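Local coordinates for protein MJ1225 (Methanocaldococcus jannaschii, PDB 3KH5), which is of uncertain function but binds AMP and ADP through its CBS domains, consistent with a role as an archaeal homologue of the gamma subunit of AMPK, at residues Arg181-Ile193 with Gly255-Ile269. Numbering follows the deposited sequence.
Sequences RLPVVSEGRLVGI and GALPVVDENLRIKGI. With ADP (adenosine-5'-diphosphate), chain E; AMP (adenosine monophosphate), chain C.
R181 and A256, meeting through CG and CB, sit at the nucleotide end of two beta hairpins packed face to face, an example of how paired CBS motifs form a Bateman module with two related nucleotide sites. Each hairpin carries a classic beta bulge, V191 and G192 against V184 in one, K267 and G268 against V259 in the other.

Polar contacts to the ligands dominate this end. R181 runs between them: NE and NH2 both bond ADP O1B, the latter at 2.7 Å, while NH1 bonds AMP O3P at 2.6 Å. The bend at chi2 (-104°) turns the chain toward the phosphates, and G255 CA lies over one guanidinium face, 3.6 Å from NH2. A leucine in place of R181 has no guanidinium to offer, so the terminal phosphate of ADP and the phosphate of AMP would probably face each other with less positive charge between them. The adenines are read by matching backbone carbonyls: ADP N6 bonds R181 O, and AMP N6 bonds A256 O at 3.0 Å. I269 turns its CG2 and CD1 methyls to the ADP base, and I193 does the same with the AMP base.

Apolar packing fills the middle. P183 and P258 oppose each other, CG to CG at 4.3 Å; the CD1 methyl of I269 reaches the first ring and that of I193 the second. L190 brings CD2 to P258 CB and V260 CG1, and I266 CD1 presses tightly on L190 CB at 3.2 Å. V185 CG2 rests on I266 CG1.

At the hairpin tips, R265 CD lies over one face of the R189 guanidinium. The hairpins are tied there by a nearly straight backbone hydrogen bond, L190 N to L264 O, 2.9 Å long with 171° at the hydrogen.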
ATOM      1  N   ARG A 181       0.885  -2.041   6.293  1.00 32.42           N
ATOM      2  CA  ARG A 181       0.863  -1.353   7.591  1.00 32.43           C
ATOM      3  C   ARG A 181       1.075  -2.310   8.772  1.00 32.30           C
ATOM      4  O   ARG A 181       0.376  -3.322   8.926  1.00 32.01           O
ATOM      5  CB  ARG A 181      -0.408  -0.502   7.782  1.00 32.69           C
ATOM      6  CG  ARG A 181      -1.402  -0.553   6.598  1.00 33.89           C
ATOM      7  CD  ARG A 181      -1.506   0.627   5.622  1.00 36.49           C
ATOM      8  NE  ARG A 181      -2.575   0.133   4.763  1.00 38.00           N
ATOM      9  CZ  ARG A 181      -3.193   0.730   3.731  1.00 39.02           C
ATOM     10  NH1 ARG A 181      -2.911   2.005   3.321  1.00 39.62           N
ATOM     11  NH2 ARG A 181      -4.153   0.011   3.103  1.00 38.93           N
ATOM     12  N   LEU A 182       2.063  -1.969   9.594  1.00 32.31           N
ATOM     13  CA  LEU A 182       2.377  -2.727  10.792  1.00 32.55           C
ATOM     14  C   LEU A 182       2.193  -1.841  12.017  1.00 32.76           C
ATOM     15  O   LEU A 182       2.751  -0.741  12.077  1.00 32.70           O
ATOM     16  CB  LEU A 182       3.815  -3.264  10.737  1.00 32.51           C
ATOM     17  CG  LEU A 182       4.225  -4.159   9.556  1.00 32.63           C
ATOM     18  CD1 LEU A 182       5.699  -4.533   9.655  1.00 32.71           C
ATOM     19  CD2 LEU A 182       3.366  -5.419   9.453  1.00 32.63           C
ATOM     20  N   PRO A 183       1.387  -2.304  12.987  1.00 33.09           N
ATOM     21  CA  PRO A 183       1.377  -1.619  14.276  1.00 33.58           C
ATOM     22  C   PRO A 183       2.744  -1.766  14.946  1.00 34.35           C
ATOM     23  O   PRO A 183       3.386  -2.816  14.806  1.00 34.25           O
ATOM     24  CB  PRO A 183       0.310  -2.380  15.073  1.00 33.48           C
ATOM     25  CG  PRO A 183      -0.527  -3.080  14.049  1.00 32.95           C
ATOM     26  CD  PRO A 183       0.408  -3.405  12.931  1.00 33.05           C
ATOM     27  N   VAL A 184       3.204  -0.720  15.626  1.00 35.51           N
ATOM     28  CA  VAL A 184       4.454  -0.805  16.378  1.00 36.80           C
ATOM     29  C   VAL A 184       4.074  -1.024  17.841  1.00 38.27           C
ATOM     30  O   VAL A 184       3.278  -0.270  18.406  1.00 38.34           O
ATOM     31  CB  VAL A 184       5.359   0.440  16.179  1.00 36.51           C
ATOM     32  CG1 VAL A 184       6.733   0.207  16.782  1.00 36.28           C
ATOM     33  CG2 VAL A 184       5.486   0.789  14.692  1.00 36.39           C
ATOM     34  N   VAL A 185       4.619  -2.085  18.426  1.00 40.17           N
ATOM     35  CA  VAL A 185       4.209  -2.551  19.748  1.00 42.16           C
ATOM     36  C   VAL A 185       5.441  -2.677  20.638  1.00 43.58           C
ATOM     37  O   VAL A 185       6.485  -3.153  20.191  1.00 43.67           O
ATOM     38  CB  VAL A 185       3.458  -3.911  19.646  1.00 42.07           C
ATOM     39  CG1 VAL A 185       3.199  -4.513  21.024  1.00 42.17           C
ATOM     40  CG2 VAL A 185       2.144  -3.737  18.893  1.00 42.26           C
ATOM     41  N   SER A 186       5.318  -2.234  21.886  1.00 45.39           N
ATOM     42  CA  SER A 186       6.401  -2.315  22.863  1.00 47.16           C
ATOM     43  C   SER A 186       5.818  -2.778  24.193  1.00 48.28           C
ATOM     44  O   SER A 186       4.922  -2.121  24.732  1.00 48.34           O
ATOM     45  CB  SER A 186       7.059  -0.940  23.023  1.00 47.12           C
ATOM     46  OG  SER A 186       8.200  -1.010  23.867  1.00 47.53           O
ATOM     47  N   GLU A 187       6.311  -3.905  24.715  1.00 49.69           N
ATOM     48  CA  GLU A 187       5.785  -4.488  25.960  1.00 51.03           C
ATOM     49  C   GLU A 187       4.262  -4.672  25.868  1.00 51.16           C
ATOM     50  O   GLU A 187       3.519  -4.247  26.764  1.00 51.36           O
ATOM     51  CB  GLU A 187       6.152  -3.611  27.175  1.00 51.37           C
ATOM     52  CG  GLU A 187       7.490  -3.931  27.855  1.00 53.19           C
ATOM     53  CD  GLU A 187       7.319  -4.404  29.298  1.00 55.33           C
ATOM     54  OE1 GLU A 187       7.092  -3.552  30.187  1.00 55.92           O
ATOM     55  OE2 GLU A 187       7.424  -5.627  29.541  1.00 55.99           O
ATOM     56  N   GLY A 188       3.804  -5.279  24.768  1.00 51.17           N
ATOM     57  CA  GLY A 188       2.366  -5.517  24.543  1.00 50.90           C
ATOM     58  C   GLY A 188       1.463  -4.320  24.236  1.00 50.62           C
ATOM     59  O   GLY A 188       0.275  -4.502  23.953  1.00 50.71           O
ATOM     60  N   ARG A 189       2.015  -3.106  24.291  1.00 50.10           N
ATOM     61  CA  ARG A 189       1.264  -1.860  24.056  1.00 49.51           C
ATOM     62  C   ARG A 189       1.532  -1.245  22.682  1.00 48.29           C
ATOM     63  O   ARG A 189       2.680  -1.220  22.233  1.00 47.96           O
ATOM     64  CB  ARG A 189       1.640  -0.810  25.114  1.00 50.01           C
ATOM     65  CG  ARG A 189       0.702  -0.711  26.326  1.00 52.19           C
ATOM     66  CD  ARG A 189       0.856  -1.951  27.223  1.00 55.94           C
ATOM     67  NE  ARG A 189      -0.113  -1.923  28.319  1.00 58.77           N
ATOM     68  CZ  ARG A 189      -0.414  -3.001  29.056  1.00 60.34           C
ATOM     69  NH1 ARG A 189       0.175  -4.196  28.811  1.00 60.89           N
ATOM     70  NH2 ARG A 189      -1.300  -2.887  30.043  1.00 60.91           N
ATOM     71  N   LEU A 190       0.482  -0.730  22.034  1.00 46.87           N
ATOM     72  CA  LEU A 190       0.626   0.035  20.788  1.00 45.36           C
ATOM     73  C   LEU A 190       1.363   1.339  21.062  1.00 44.32           C
ATOM     74  O   LEU A 190       0.962   2.110  21.936  1.00 44.30           O
ATOM     75  CB  LEU A 190      -0.742   0.347  20.169  1.00 45.40           C
ATOM     76  CG  LEU A 190      -0.772   1.039  18.803  1.00 44.98           C
ATOM     77  CD1 LEU A 190      -0.347   0.102  17.686  1.00 44.46           C
ATOM     78  CD2 LEU A 190      -2.145   1.595  18.519  1.00 44.82           C
ATOM     79  N   VAL A 191       2.437   1.583  20.319  1.00 42.70           N
ATOM     80  CA  VAL A 191       3.256   2.775  20.544  1.00 41.17           C
ATOM     81  C   VAL A 191       3.429   3.596  19.270  1.00 39.74           C
ATOM     82  O   VAL A 191       3.997   4.691  19.298  1.00 39.71           O
ATOM     83  CB  VAL A 191       4.632   2.426  21.177  1.00 41.30           C
ATOM     84  CG1 VAL A 191       4.470   2.032  22.644  1.00 41.40           C
ATOM     85  CG2 VAL A 191       5.340   1.324  20.401  1.00 41.36           C
ATOM     86  N   GLY A 192       2.921   3.058  18.163  1.00 38.02           N
ATOM     87  CA  GLY A 192       2.980   3.720  16.866  1.00 35.86           C
ATOM     88  C   GLY A 192       2.459   2.868  15.721  1.00 34.36           C
ATOM     89  O   GLY A 192       1.947   1.768  15.927  1.00 34.25           O
ATOM     90  N   ILE A 193       2.584   3.398  14.509  1.00 33.08           N
ATOM     91  CA  ILE A 193       2.279   2.660  13.286  1.00 31.77           C
ATOM     92  C   ILE A 193       3.325   3.025  12.227  1.00 31.42           C
ATOM     93  O   ILE A 193       3.822   4.154  12.194  1.00 31.23           O
ATOM     94  CB  ILE A 193       0.829   2.938  12.784  1.00 31.64           C
ATOM     95  CG1 ILE A 193       0.388   1.902  11.733  1.00 31.22           C
ATOM     96  CG2 ILE A 193       0.675   4.383  12.279  1.00 30.94           C
ATOM     97  CD1 ILE A 193      -1.122   1.863  11.472  1.00 31.24           C
ATOM     98  N   GLY A 255      -6.089   3.115   5.460  1.00 36.13           N
ATOM     99  CA  GLY A 255      -6.575   1.783   5.109  1.00 35.51           C
ATOM    100  C   GLY A 255      -6.654   0.809   6.264  1.00 35.07           C
ATOM    101  O   GLY A 255      -7.256  -0.251   6.129  1.00 34.98           O
ATOM    102  N   ALA A 256      -6.051   1.164   7.397  1.00 34.80           N
ATOM    103  CA  ALA A 256      -5.935   0.247   8.528  1.00 34.65           C
ATOM    104  C   ALA A 256      -5.945   0.953   9.883  1.00 34.66           C
ATOM    105  O   ALA A 256      -5.230   1.938  10.085  1.00 34.63           O
ATOM    106  CB  ALA A 256      -4.671  -0.602   8.390  1.00 34.54           C
ATOM    107  N   LEU A 257      -6.763   0.443  10.804  1.00 34.76           N
ATOM    108  CA  LEU A 257      -6.734   0.879  12.199  1.00 34.90           C
ATOM    109  C   LEU A 257      -6.381  -0.302  13.111  1.00 35.39           C
ATOM    110  O   LEU A 257      -7.023  -1.355  13.038  1.00 35.06           O
ATOM    111  CB  LEU A 257      -8.078   1.490  12.628  1.00 34.92           C
ATOM    112  CG  LEU A 257      -8.577   2.828  12.065  1.00 34.96           C
ATOM    113  CD1 LEU A 257      -8.851   2.763  10.564  1.00 34.99           C
ATOM    114  CD2 LEU A 257      -9.846   3.262  12.795  1.00 35.39           C
ATOM    115  N   PRO A 258      -5.338  -0.144  13.952  1.00 36.11           N
ATOM    116  CA  PRO A 258      -5.070  -1.105  15.019  1.00 37.04           C
ATOM    117  C   PRO A 258      -6.248  -1.102  15.990  1.00 38.22           C
ATOM    118  O   PRO A 258      -6.797  -0.038  16.281  1.00 38.09           O
ATOM    119  CB  PRO A 258      -3.814  -0.537  15.695  1.00 36.88           C
ATOM    120  CG  PRO A 258      -3.156   0.278  14.633  1.00 36.43           C
ATOM    121  CD  PRO A 258      -4.295   0.895  13.878  1.00 36.10           C
ATOM    122  N   VAL A 259      -6.657  -2.282  16.448  1.00 39.84           N
ATOM    123  CA  VAL A 259      -7.734  -2.399  17.430  1.00 41.66           C
ATOM    124  C   VAL A 259      -7.091  -2.546  18.805  1.00 43.17           C
ATOM    125  O   VAL A 259      -6.274  -3.447  19.029  1.00 43.09           O
ATOM    126  CB  VAL A 259      -8.687  -3.584  17.120  1.00 41.52           C
ATOM    127  CG1 VAL A 259      -9.913  -3.551  18.025  1.00 41.57           C
ATOM    128  CG2 VAL A 259      -9.106  -3.567  15.654  1.00 41.49           C
ATOM    129  N   VAL A 260      -7.441  -1.638  19.712  1.00 45.42           N
ATOM    130  CA  VAL A 260      -6.807  -1.597  21.025  1.00 47.80           C
ATOM    131  C   VAL A 260      -7.765  -1.609  22.212  1.00 49.63           C
ATOM    132  O   VAL A 260      -8.960  -1.302  22.099  1.00 49.86           O
ATOM    133  CB  VAL A 260      -5.835  -0.382  21.194  1.00 47.63           C
ATOM    134  CG1 VAL A 260      -4.720  -0.423  20.155  1.00 47.62           C
ATOM    135  CG2 VAL A 260      -6.596   0.947  21.140  1.00 47.68           C
ATOM    136  N   ASP A 261      -7.173  -1.963  23.352  1.00 51.95           N
ATOM    137  CA  ASP A 261      -7.739  -1.844  24.687  1.00 54.21           C
ATOM    138  C   ASP A 261      -7.798  -0.388  25.091  1.00 55.45           C
ATOM    139  O   ASP A 261      -7.217   0.479  24.424  1.00 55.62           O
ATOM    140  CB  ASP A 261      -6.791  -2.515  25.683  1.00 54.30           C
ATOM    141  CG  ASP A 261      -7.186  -3.931  26.022  1.00 54.99           C
ATOM    142  OD1 ASP A 261      -6.627  -4.477  26.998  1.00 55.41           O
ATOM    143  OD2 ASP A 261      -8.055  -4.505  25.328  1.00 55.61           O
ATOM    144  N   GLU A 262      -8.463  -0.116  26.210  1.00 56.96           N
ATOM    145  CA  GLU A 262      -8.336   1.185  26.844  1.00 58.30           C
ATOM    146  C   GLU A 262      -6.916   1.322  27.406  1.00 58.60           C
ATOM    147  O   GLU A 262      -6.425   2.438  27.589  1.00 58.74           O
ATOM    148  CB  GLU A 262      -9.384   1.376  27.945  1.00 58.58           C
ATOM    149  CG  GLU A 262      -9.704   2.840  28.269  1.00 59.99           C
ATOM    150  CD  GLU A 262     -10.989   3.341  27.609  1.00 61.55           C
ATOM    151  OE1 GLU A 262     -11.262   2.989  26.434  1.00 62.00           O
ATOM    152  OE2 GLU A 262     -11.728   4.103  28.271  1.00 62.01           O
ATOM    153  N   ASN A 263      -6.258   0.193  27.671  1.00 58.88           N
ATOM    154  CA  ASN A 263      -4.853   0.209  28.087  1.00 59.00           C
ATOM    155  C   ASN A 263      -3.868   0.108  26.926  1.00 58.82           C
ATOM    156  O   ASN A 263      -2.650   0.048  27.133  1.00 58.83           O
ATOM    157  CB  ASN A 263      -4.568  -0.861  29.141  1.00 59.16           C
ATOM    158  CG  ASN A 263      -4.863  -0.378  30.542  1.00 59.51           C
ATOM    159  OD1 ASN A 263      -6.021  -0.197  30.916  1.00 59.76           O
ATOM    160  ND2 ASN A 263      -3.813  -0.167  31.329  1.00 59.91           N
ATOM    161  N   LEU A 264      -4.416   0.098  25.713  1.00 58.49           N
ATOM    162  CA  LEU A 264      -3.638   0.126  24.474  1.00 58.11           C
ATOM    163  C   LEU A 264      -2.970  -1.195  24.143  1.00 57.85           C
ATOM    164  O   LEU A 264      -2.021  -1.237  23.355  1.00 57.87           O
ATOM    165  CB  LEU A 264      -2.611   1.268  24.478  1.00 58.13           C
ATOM    166  CG  LEU A 264      -3.214   2.667  24.618  1.00 58.12           C
ATOM    167  CD1 LEU A 264      -2.124   3.731  24.638  1.00 58.25           C
ATOM    168  CD2 LEU A 264      -4.231   2.958  23.509  1.00 58.21           C
ATOM    169  N   ARG A 265      -3.459  -2.271  24.746  1.00 57.38           N
ATOM    170  CA  ARG A 265      -3.072  -3.599  24.309  1.00 56.99           C
ATOM    171  C   ARG A 265      -3.770  -3.884  22.995  1.00 55.97           C
ATOM    172  O   ARG A 265      -4.918  -3.485  22.798  1.00 55.91           O
ATOM    173  CB  ARG A 265      -3.434  -4.645  25.360  1.00 57.41           C
ATOM    174  CG  ARG A 265      -2.250  -4.997  26.237  1.00 59.42           C
ATOM    175  CD  ARG A 265      -2.645  -5.157  27.698  1.00 62.94           C
ATOM    176  NE  ARG A 265      -2.633  -6.545  28.163  1.00 65.67           N
ATOM    177  CZ  ARG A 265      -1.553  -7.327  28.218  1.00 67.21           C
ATOM    178  NH1 ARG A 265      -0.365  -6.892  27.807  1.00 67.68           N
ATOM    179  NH2 ARG A 265      -1.671  -8.569  28.671  1.00 67.73           N
ATOM    180  N   ILE A 266      -3.073  -4.575  22.100  1.00 54.70           N
ATOM    181  CA  ILE A 266      -3.578  -4.840  20.754  1.00 53.39           C
ATOM    182  C   ILE A 266      -4.517  -6.032  20.751  1.00 52.21           C
ATOM    183  O   ILE A 266      -4.140  -7.132  21.172  1.00 52.16           O
ATOM    184  CB  ILE A 266      -2.425  -5.158  19.774  1.00 53.58           C
ATOM    185  CG1 ILE A 266      -1.243  -4.213  20.000  1.00 53.72           C
ATOM    186  CG2 ILE A 266      -2.919  -5.115  18.314  1.00 53.57           C
ATOM    187  CD1 ILE A 266      -1.566  -2.752  19.770  1.00 53.97           C
ATOM    188  N   LYS A 267      -5.732  -5.812  20.256  1.00 50.53           N
ATOM    189  CA  LYS A 267      -6.718  -6.884  20.130  1.00 48.80           C
ATOM    190  C   LYS A 267      -6.846  -7.388  18.698  1.00 47.07           C
ATOM    191  O   LYS A 267      -7.480  -8.422  18.450  1.00 46.95           O
ATOM    192  CB  LYS A 267      -8.090  -6.414  20.627  1.00 49.15           C
ATOM    193  CG  LYS A 267      -8.095  -5.738  22.005  1.00 50.04           C
ATOM    194  CD  LYS A 267      -7.484  -6.610  23.114  1.00 51.50           C
ATOM    195  CE  LYS A 267      -8.197  -7.955  23.285  1.00 52.23           C
ATOM    196  NZ  LYS A 267      -9.696  -7.834  23.356  1.00 52.68           N
ATOM    197  N   GLY A 268      -6.256  -6.657  17.759  1.00 44.91           N
ATOM    198  CA  GLY A 268      -6.410  -6.976  16.348  1.00 42.22           C
ATOM    199  C   GLY A 268      -6.106  -5.788  15.465  1.00 40.45           C
ATOM    200  O   GLY A 268      -5.497  -4.808  15.904  1.00 40.05           O
ATOM    201  N   ILE A 269      -6.513  -5.890  14.208  1.00 38.79           N
ATOM    202  CA  ILE A 269      -6.356  -4.819  13.238  1.00 37.21           C
ATOM    203  C   ILE A 269      -7.538  -4.985  12.299  1.00 36.04           C
ATOM    204  O   ILE A 269      -8.031  -6.101  12.106  1.00 35.84           O
ATOM    205  CB  ILE A 269      -4.977  -4.906  12.501  1.00 37.35           C
ATOM    206  CG1 ILE A 269      -4.731  -3.678  11.607  1.00 37.35           C
ATOM    207  CG2 ILE A 269      -4.832  -6.230  11.727  1.00 37.30           C
ATOM    208  CD1 ILE A 269      -3.296  -3.551  11.088  1.00 37.15           C
TER
HETATM  209  PB  ADP E 284      -2.721  -3.724   4.385  1.00 47.80           P
HETATM  210  O1B ADP E 284      -3.382  -2.441   4.030  1.00 47.89           O
HETATM  211  O2B ADP E 284      -1.790  -3.593   5.740  1.00 46.75           O
HETATM  212  O3B ADP E 284      -1.730  -4.290   3.238  1.00 47.81           O
HETATM  213  PA  ADP E 284      -4.769  -5.616   3.664  1.00 44.76           P
HETATM  214  O1A ADP E 284      -6.064  -4.955   3.372  1.00 45.01           O
HETATM  215  O2A ADP E 284      -3.887  -5.953   2.357  1.00 44.93           O
HETATM  216  O3A ADP E 284      -3.832  -4.822   4.719  1.00 46.09           O
HETATM  217  O5' ADP E 284      -4.982  -6.931   4.535  1.00 43.23           O
HETATM  218  C5' ADP E 284      -5.589  -8.140   4.043  1.00 40.37           C
HETATM  219  C4' ADP E 284      -5.964  -8.973   5.298  1.00 38.76           C
HETATM  220  O4' ADP E 284      -4.765  -9.083   6.134  1.00 37.85           O
HETATM  221  C3' ADP E 284      -7.046  -8.293   6.157  1.00 37.84           C
HETATM  222  O3' ADP E 284      -7.883  -9.293   6.749  1.00 38.01           O
HETATM  223  C2' ADP E 284      -6.246  -7.558   7.237  1.00 37.10           C
HETATM  224  O2' ADP E 284      -6.994  -7.438   8.459  1.00 35.85           O
HETATM  225  C1' ADP E 284      -5.019  -8.463   7.428  1.00 37.00           C
HETATM  226  N9  ADP E 284      -3.836  -7.661   7.903  1.00 36.21           N
HETATM  227  C8  ADP E 284      -3.440  -6.462   7.462  1.00 36.35           C
HETATM  228  N7  ADP E 284      -2.357  -6.067   8.134  1.00 36.12           N
HETATM  229  C5  ADP E 284      -2.055  -7.012   9.012  1.00 36.26           C
HETATM  230  C6  ADP E 284      -1.051  -7.156   9.966  1.00 36.42           C
HETATM  231  N6  ADP E 284      -0.129  -6.209  10.139  1.00 36.12           N
HETATM  232  N1  ADP E 284      -1.030  -8.274  10.711  1.00 36.59           N
HETATM  233  C2  ADP E 284      -1.947  -9.222  10.547  1.00 36.52           C
HETATM  234  N3  ADP E 284      -2.914  -9.112   9.643  1.00 36.40           N
HETATM  235  C4  ADP E 284      -2.994  -8.024   8.864  1.00 36.27           C
HETATM  236  P   AMP C 282      -0.839   4.728   4.001  1.00 51.11           P
HETATM  237  O1P AMP C 282      -1.167   5.348   2.691  1.00 51.58           O
HETATM  238  O2P AMP C 282       0.225   3.525   3.825  1.00 51.23           O
HETATM  239  O3P AMP C 282      -2.132   4.045   4.701  1.00 51.12           O
HETATM  240  O5' AMP C 282      -0.194   5.743   5.062  1.00 49.83           O
HETATM  241  C5' AMP C 282      -0.055   7.164   4.826  1.00 47.18           C
HETATM  242  C4' AMP C 282       0.323   7.869   6.130  1.00 44.98           C
HETATM  243  O4' AMP C 282      -0.780   7.607   7.045  1.00 43.42           O
HETATM  244  C3' AMP C 282       1.572   7.165   6.694  1.00 44.30           C
HETATM  245  O3' AMP C 282       2.475   8.125   7.283  1.00 44.98           O
HETATM  246  C2' AMP C 282       0.999   6.255   7.778  1.00 43.00           C
HETATM  247  O2' AMP C 282       1.940   6.099   8.845  1.00 43.01           O
HETATM  248  C1' AMP C 282      -0.235   7.034   8.244  1.00 41.73           C
HETATM  249  N9  AMP C 282      -1.274   6.153   8.855  1.00 39.34           N
HETATM  250  C8  AMP C 282      -1.784   5.034   8.332  1.00 38.26           C
HETATM  251  N7  AMP C 282      -2.688   4.519   9.166  1.00 37.07           N
HETATM  252  C5  AMP C 282      -2.750   5.317  10.225  1.00 36.71           C
HETATM  253  C6  AMP C 282      -3.495   5.296  11.394  1.00 36.16           C
HETATM  254  N6  AMP C 282      -4.365   4.311  11.615  1.00 35.47           N
HETATM  255  N1  AMP C 282      -3.323   6.283  12.292  1.00 36.38           N
HETATM  256  C2  AMP C 282      -2.457   7.271  12.077  1.00 36.23           C
HETATM  257  N3  AMP C 282      -1.730   7.320  10.969  1.00 36.57           N
HETATM  258  C4  AMP C 282      -1.857   6.361  10.031  1.00 37.74           C